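Local coordinates for protein polyguluronate lyase (Corynebacterium sp., PDB 1UAI) that probably cleaves the poly(alpha-L-guluronate) blocks of alginate as a lyase, using a jellyroll beta-sandwich fold, at residues T94-F99 with K161-G166; A102-P107 with Q213-K218; H112-Q117 with G193-A198. All blocks are in the same frame, centred on the assembly; numbering follows the deposited sequence.

Contact 1 of 3, residues T94-F99 with K161-G166; sequences THTMVF and KFVVSG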
# COMPACT_ATOMS: atom_id res chain seq x y z
N THR A 94 6.42 -20.19 2.14
CA THR A 94 7.25 -19.03 1.83
C THR A 94 6.35 -18.04 1.09
O THR A 94 5.81 -18.35 0.02
CB THR A 94 8.44 -19.44 0.95
OG1 THR A 94 9.21 -20.43 1.63
CG2 THR A 94 9.33 -18.24 0.65
N HIS A 95 6.21 -16.86 1.66
CA HIS A 95 5.33 -15.83 1.13
C HIS A 95 6.10 -14.58 0.77
O HIS A 95 6.71 -13.95 1.63
CB HIS A 95 4.25 -15.58 2.16
CG HIS A 95 3.65 -16.85 2.67
ND1 HIS A 95 4.10 -17.51 3.79
CD2 HIS A 95 2.72 -17.67 2.11
CE1 HIS A 95 3.49 -18.67 3.90
NE2 HIS A 95 2.65 -18.79 2.89
N THR A 96 6.04 -14.22 -0.51
CA THR A 96 6.80 -13.11 -1.02
C THR A 96 6.02 -12.05 -1.78
O THR A 96 5.10 -12.37 -2.53
CB THR A 96 7.88 -13.63 -2.01
OG1 THR A 96 8.63 -14.68 -1.39
CG2 THR A 96 8.83 -12.51 -2.44
N MET A 97 6.38 -10.79 -1.55
CA MET A 97 5.81 -9.70 -2.33
C MET A 97 6.97 -8.83 -2.75
O MET A 97 7.75 -8.36 -1.92
CB MET A 97 4.80 -8.82 -1.57
CG MET A 97 4.39 -7.62 -2.45
SD MET A 97 2.94 -6.66 -1.97
CE MET A 97 3.54 -5.92 -0.45
N VAL A 98 7.11 -8.66 -4.06
CA VAL A 98 8.14 -7.80 -4.62
C VAL A 98 7.37 -6.67 -5.29
O VAL A 98 6.42 -6.92 -6.04
CB VAL A 98 8.98 -8.51 -5.70
CG1 VAL A 98 9.96 -7.52 -6.32
CG2 VAL A 98 9.72 -9.68 -5.10
N PHE A 99 7.76 -5.44 -5.01
CA PHE A 99 7.08 -4.31 -5.60
C PHE A 99 8.06 -3.19 -5.91
O PHE A 99 9.13 -3.10 -5.31
CB PHE A 99 5.98 -3.79 -4.66
CG PHE A 99 6.50 -3.22 -3.36
CD1 PHE A 99 6.83 -1.87 -3.25
CD2 PHE A 99 6.69 -4.05 -2.25
CE1 PHE A 99 7.33 -1.35 -2.07
CE2 PHE A 99 7.19 -3.53 -1.06
CZ PHE A 99 7.51 -2.19 -0.97
N LYS A 161 10.79 -5.55 -0.92
CA LYS A 161 10.44 -6.96 -0.90
C LYS A 161 10.22 -7.47 0.51
O LYS A 161 10.98 -7.14 1.43
CB LYS A 161 11.53 -7.81 -1.57
CG LYS A 161 11.19 -9.31 -1.60
CD LYS A 161 12.17 -10.12 -2.43
CE LYS A 161 13.56 -10.18 -1.80
NZ LYS A 161 14.47 -11.07 -2.57
N PHE A 162 9.16 -8.26 0.67
CA PHE A 162 8.85 -8.91 1.94
C PHE A 162 8.97 -10.40 1.66
O PHE A 162 8.44 -10.89 0.66
CB PHE A 162 7.39 -8.70 2.36
CG PHE A 162 7.05 -7.32 2.83
CD1 PHE A 162 7.56 -6.81 4.02
CD2 PHE A 162 6.12 -6.56 2.12
CE1 PHE A 162 7.14 -5.57 4.51
CE2 PHE A 162 5.70 -5.32 2.60
CZ PHE A 162 6.21 -4.83 3.79
N VAL A 163 9.67 -11.13 2.52
CA VAL A 163 9.77 -12.58 2.39
C VAL A 163 9.45 -13.11 3.78
O VAL A 163 10.15 -12.83 4.74
CB VAL A 163 11.18 -13.06 1.99
CG1 VAL A 163 11.20 -14.58 1.92
CG2 VAL A 163 11.57 -12.48 0.64
N VAL A 164 8.36 -13.87 3.87
CA VAL A 164 7.94 -14.44 5.14
C VAL A 164 8.05 -15.95 5.12
O VAL A 164 7.51 -16.61 4.22
CB VAL A 164 6.47 -14.06 5.47
CG1 VAL A 164 6.14 -14.50 6.89
CG2 VAL A 164 6.26 -12.57 5.30
N SER A 165 8.77 -16.49 6.09
CA SER A 165 8.95 -17.94 6.21
C SER A 165 9.59 -18.25 7.55
O SER A 165 10.31 -17.43 8.11
CB SER A 165 9.84 -18.46 5.07
OG SER A 165 11.14 -17.93 5.16
N GLY A 166 9.30 -19.44 8.08
CA GLY A 166 9.87 -19.86 9.34
C GLY A 166 9.66 -18.93 10.52
O GLY A 166 10.52 -18.83 11.41
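The Phe162 ring receives the Met97 methyl group CE at its edge, close to the ring plane, with CE 3.7 Å from Phe162 CD2. Phe99 approaches the same ring from farther along its strand, CE2 to CE2 4.3 Å, and both phenylalanines pack edge-to-face with Phe128 beyond the two segments. The His95 ring, at the other end, stacks on Trp88. Met97 reaches the ring edge because its chain leaves the backbone with CG anti to N (chi1 174°) and then bends at chi3, which turns CE toward Phe162 rather than straight on.

These side chains line the inner face of one sheet of a jellyroll beta-sandwich, where Ile118 of strand 112-119 covers Phe162 and Val164. The backbones that carry them, strands 95-99 and 161-165, run antiparallel, and their hydrogen-bonded pairs are His95 with Val164 and Met97 with Phe162. Val164 N donates to His95 O at 2.8 Å and Phe162 N to Met97 O at 3.0 Å, each answered by a bond in the reverse direction.

The opposite face, partly exposed, carries the non-hydrogen-bonded pairs. Val163 CG2 lies beside Thr96 CG2 at 4.1 Å, and the Lys161 chain runs alongside Val98, CD to CG2 3.7 Å. Past that point Lys161 turns away from strand 95-99, bent at chi3 (68°), and makes a cation-pi contact with Tyr172.

Contact 2 of 3, residues A102-P107 with Q213-K218; sequences AFNHLP and QVSLYK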
# COMPACT_ATOMS: atom_id res chain seq x y z
N ALA A 102 7.10 4.47 -6.01
CA ALA A 102 7.68 5.75 -5.68
C ALA A 102 6.62 6.55 -4.93
O ALA A 102 5.43 6.47 -5.26
CB ALA A 102 8.10 6.50 -6.94
N PHE A 103 7.04 7.28 -3.91
CA PHE A 103 6.14 8.14 -3.16
C PHE A 103 6.22 9.45 -3.95
O PHE A 103 7.32 9.97 -4.17
CB PHE A 103 6.64 8.35 -1.73
CG PHE A 103 6.58 7.11 -0.87
CD1 PHE A 103 5.42 6.75 -0.20
CD2 PHE A 103 7.71 6.30 -0.73
CE1 PHE A 103 5.37 5.61 0.60
CE2 PHE A 103 7.67 5.16 0.06
CZ PHE A 103 6.51 4.82 0.74
N ASN A 104 5.07 9.98 -4.38
CA ASN A 104 5.04 11.19 -5.20
C ASN A 104 4.62 12.47 -4.49
O ASN A 104 5.01 13.56 -4.89
CB ASN A 104 4.07 11.04 -6.38
CG ASN A 104 4.27 9.77 -7.16
OD1 ASN A 104 3.32 9.01 -7.36
ND2 ASN A 104 5.49 9.54 -7.64
N HIS A 105 3.80 12.33 -3.46
CA HIS A 105 3.25 13.51 -2.80
C HIS A 105 2.93 13.17 -1.36
O HIS A 105 2.53 12.05 -1.05
CB HIS A 105 1.98 13.91 -3.56
CG HIS A 105 1.64 15.36 -3.49
ND1 HIS A 105 0.90 15.90 -2.46
CD2 HIS A 105 1.89 16.38 -4.35
CE1 HIS A 105 0.71 17.19 -2.69
NE2 HIS A 105 1.30 17.50 -3.83
N LEU A 106 3.07 14.16 -0.48
CA LEU A 106 2.80 13.97 0.94
C LEU A 106 1.83 15.01 1.45
O LEU A 106 1.79 16.14 0.96
CB LEU A 106 4.10 14.07 1.74
CG LEU A 106 5.14 12.98 1.48
CD1 LEU A 106 6.46 13.36 2.14
CD2 LEU A 106 4.63 11.65 2.02
N PRO A 107 1.01 14.64 2.45
CA PRO A 107 0.06 15.60 2.99
C PRO A 107 0.79 16.69 3.77
O PRO A 107 1.94 16.52 4.18
CB PRO A 107 -0.84 14.74 3.88
CG PRO A 107 0.08 13.63 4.32
CD PRO A 107 0.85 13.31 3.06
N GLN A 213 0.34 10.40 -2.31
CA GLN A 213 0.24 9.68 -3.57
C GLN A 213 1.44 8.77 -3.77
O GLN A 213 2.57 9.14 -3.45
CB GLN A 213 0.15 10.65 -4.76
CG GLN A 213 0.13 9.95 -6.12
CD GLN A 213 -0.07 10.91 -7.26
OE1 GLN A 213 -1.09 11.60 -7.33
NE2 GLN A 213 0.90 10.97 -8.17
N VAL A 214 1.16 7.58 -4.28
CA VAL A 214 2.17 6.57 -4.56
C VAL A 214 1.94 6.03 -5.97
O VAL A 214 0.79 5.88 -6.39
CB VAL A 214 2.07 5.38 -3.56
CG1 VAL A 214 2.99 4.25 -3.99
CG2 VAL A 214 2.41 5.84 -2.16
N SER A 215 3.02 5.76 -6.68
CA SER A 215 2.93 5.18 -8.02
C SER A 215 3.54 3.79 -7.93
O SER A 215 4.66 3.62 -7.43
CB SER A 215 3.69 6.03 -9.04
OG SER A 215 2.99 7.23 -9.33
N LEU A 216 2.80 2.80 -8.40
CA LEU A 216 3.22 1.41 -8.37
C LEU A 216 3.56 0.94 -9.78
O LEU A 216 2.71 0.96 -10.68
CB LEU A 216 2.09 0.57 -7.77
CG LEU A 216 2.34 -0.88 -7.35
CD1 LEU A 216 3.50 -0.94 -6.37
CD2 LEU A 216 1.08 -1.44 -6.72
N TYR A 217 4.80 0.50 -9.96
CA TYR A 217 5.32 0.07 -11.25
C TYR A 217 5.46 -1.43 -11.46
O TYR A 217 5.43 -1.91 -12.59
CB TYR A 217 6.67 0.75 -11.48
CG TYR A 217 6.53 2.25 -11.57
CD1 TYR A 217 6.05 2.84 -12.74
CD2 TYR A 217 6.79 3.08 -10.48
CE1 TYR A 217 5.82 4.20 -12.83
CE2 TYR A 217 6.56 4.46 -10.55
CZ TYR A 217 6.08 5.00 -11.74
OH TYR A 217 5.82 6.35 -11.84
N LYS A 218 5.62 -2.16 -10.36
CA LYS A 218 5.75 -3.61 -10.42
C LYS A 218 5.10 -4.14 -9.16
O LYS A 218 5.23 -3.54 -8.09
CB LYS A 218 7.23 -3.99 -10.47
CG LYS A 218 7.53 -5.39 -10.96
CD LYS A 218 9.02 -5.54 -11.20
CE LYS A 218 9.35 -6.81 -11.96
NZ LYS A 218 10.80 -6.86 -12.29
O HOH W 1 6.49 8.12 -10.00
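Asn104 and Ser215 meet through the shortest direct hydrogen bond between the two segments: Ser215 OG donates to Asn104 OD1 at 2.7 Å. A second donor grips the same oxygen, since Gln213 NE2 lies 3.2 Å from Asn104 OD1. The two amide planes stand 79° apart; Asn104 OD1 lies in the Gln213 amide plane, while NE2 sits above the carbonyl plane of Asn104, not on a lone pair. Gln213 spans the distance to Asn104 on an extended chain, its CG trans to the backbone nitrogen (chi1 176°), and its OE1 is held in turn by Arg57.

The backbone here forms a classic beta bulge, in which Asn104 and His105 both face Gln213. Asn104 N bonds to Gln213 O at 2.8 Å, whereas the bond from His105 N to that oxygen is weak at 3.4 Å. On the inner face Phe103 and Val214 lie side by side, Phe103 CD1 being 3.7 Å from Val214 CG2.

Toward Tyr217 and His105, both partly exposed, the outer face that carries the polar cluster is looser. A water bridges the strands there, 2.9 Å from Asn104 ND2 and 2.6 Å from Tyr217 OH, and Asn155 takes a further bond from ND2. The His105 ring leads away from Gln213 to stack on Tyr211, whose carbonyl oxygen is bonded to ND1.

Strand 211-223 runs between strands 95-105 and 54-59 in one sheet, while Leu113 of strand 112-119, in the facing sheet, packs on both Phe103 and Val214.

Contact 3 of 3, residues H112-Q117 with G193-A198; sequences HLVGAQ and GAYTQA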
# COMPACT_ATOMS: atom_id res chain seq x y z
N HIS A 112 3.13 12.03 6.35
CA HIS A 112 3.27 10.59 6.56
C HIS A 112 2.44 9.79 5.56
O HIS A 112 1.25 10.05 5.38
CB HIS A 112 2.84 10.25 7.99
CG HIS A 112 3.62 10.97 9.05
ND1 HIS A 112 3.34 10.83 10.39
CD2 HIS A 112 4.68 11.81 8.97
CE1 HIS A 112 4.18 11.56 11.09
NE2 HIS A 112 5.01 12.17 10.26
N LEU A 113 3.06 8.78 4.96
CA LEU A 113 2.40 7.97 3.94
C LEU A 113 2.93 6.54 3.92
O LEU A 113 4.15 6.32 3.93
CB LEU A 113 2.62 8.65 2.59
CG LEU A 113 2.12 8.01 1.30
CD1 LEU A 113 0.62 7.78 1.35
CD2 LEU A 113 2.48 8.92 0.13
N VAL A 114 2.03 5.57 3.86
CA VAL A 114 2.39 4.15 3.83
C VAL A 114 2.19 3.60 2.41
O VAL A 114 1.12 3.79 1.82
CB VAL A 114 1.55 3.36 4.86
CG1 VAL A 114 1.72 1.87 4.66
CG2 VAL A 114 1.96 3.76 6.27
N GLY A 115 3.21 2.93 1.88
CA GLY A 115 3.14 2.43 0.51
C GLY A 115 3.06 0.93 0.28
O GLY A 115 2.82 0.50 -0.85
N ALA A 116 3.27 0.14 1.32
CA ALA A 116 3.18 -1.31 1.20
C ALA A 116 3.14 -1.90 2.59
O ALA A 116 3.71 -1.33 3.52
CB ALA A 116 4.37 -1.86 0.43
N GLN A 117 2.46 -3.03 2.74
CA GLN A 117 2.41 -3.63 4.06
C GLN A 117 2.07 -5.11 4.11
O GLN A 117 1.69 -5.73 3.11
CB GLN A 117 1.43 -2.87 4.97
CG GLN A 117 0.20 -2.24 4.30
CD GLN A 117 -0.84 -1.72 5.31
OE1 GLN A 117 -1.74 -0.97 4.94
NE2 GLN A 117 -0.72 -2.14 6.56
N GLY A 193 -0.10 0.42 -2.14
CA GLY A 193 -0.81 1.58 -2.67
C GLY A 193 -0.49 2.82 -1.86
O GLY A 193 0.64 2.99 -1.41
N ALA A 194 -1.48 3.68 -1.67
CA ALA A 194 -1.30 4.91 -0.91
C ALA A 194 -2.22 4.95 0.31
O ALA A 194 -3.43 5.13 0.17
CB ALA A 194 -1.57 6.13 -1.79
N TYR A 195 -1.64 4.77 1.49
CA TYR A 195 -2.40 4.80 2.73
C TYR A 195 -1.88 6.04 3.46
O TYR A 195 -0.84 6.01 4.12
CB TYR A 195 -2.14 3.51 3.51
CG TYR A 195 -2.90 3.35 4.81
CD1 TYR A 195 -4.08 4.04 5.06
CD2 TYR A 195 -2.44 2.46 5.78
CE1 TYR A 195 -4.79 3.85 6.25
CE2 TYR A 195 -3.14 2.25 6.96
CZ TYR A 195 -4.31 2.95 7.19
OH TYR A 195 -5.01 2.74 8.36
N THR A 196 -2.60 7.14 3.29
CA THR A 196 -2.23 8.43 3.85
C THR A 196 -2.45 8.53 5.35
O THR A 196 -3.58 8.45 5.83
CB THR A 196 -2.98 9.54 3.10
OG1 THR A 196 -2.66 9.44 1.71
CG2 THR A 196 -2.60 10.92 3.62
N GLN A 197 -1.36 8.72 6.09
CA GLN A 197 -1.41 8.79 7.54
C GLN A 197 -1.69 10.19 8.07
O GLN A 197 -0.96 10.71 8.91
CB GLN A 197 -0.10 8.26 8.13
CG GLN A 197 0.25 6.85 7.66
CD GLN A 197 -0.85 5.84 7.93
OE1 GLN A 197 -1.47 5.32 7.00
NE2 GLN A 197 -1.10 5.57 9.20
N ALA A 198 -2.77 10.78 7.58
CA ALA A 198 -3.19 12.10 8.01
C ALA A 198 -4.63 12.31 7.58
O ALA A 198 -5.06 11.79 6.55
CB ALA A 198 -2.29 13.17 7.39
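Tyr195 and Val114 point to the same face of the sheet, with Tyr195 CB 3.9 Å from Val114 CB. The tyrosine ring extends from there, its CG anti to the backbone N (chi1 -177°). Gln197 bends back at chi2, which brings one terminal atom of its amide over the centre of one face of that ring, about 3.1 Å above the plane, while Gln197 CG rests on Val114 CG2 at 3.8 Å. The Gln117 side chain crosses obliquely by the CD2 side of the ring, its amide plane turned 14° from the ring plane, and Arg72 adds a cation-pi contact. His112 CB meets Gln197 CB at 3.6 Å.

Leu113 faces the other way, into the sandwich, with CD1 3.6 Å from Tyr195 O. Val114 and Tyr195 exchange two backbone hydrogen bonds, and a longer one runs from Gly193 N to Gly115 O, 3.2 Å, where the chain turns a corner.

Gln197 N still bonds to His112 O (3.0 Å), and the inverse gamma turn centred on Gln197 follows the end of strand 194-196. The face bearing Tyr195, Gln117 and Arg72 is consistent with the substrate groove of jellyroll alginate lyases, on the sheet's concave surface.

Contacts 1 and 2 join the same strand, 95-105, to neighbours on its two sides, 158-165 and 211-223, in one sheet of the sandwich; contact 3 belongs to the facing sheet. Contacts 2 and 3 are buried, with centres about 9 Å apart, whereas contact 1 lies farther out, its outer face partly exposed. Chemistry follows place. Contact 1 is regular pairing with aromatic and aliphatic packing inside, contact 2 adds a bulge and a polar side-chain cluster, and contact 3 combines apolar packing inward with polar and aromatic groups outward. The sheets meet where Phe99 CZ touches Ala116 CB at 3.5 Å and Val214 CG2 approaches Gly193 O at 3.4 Å.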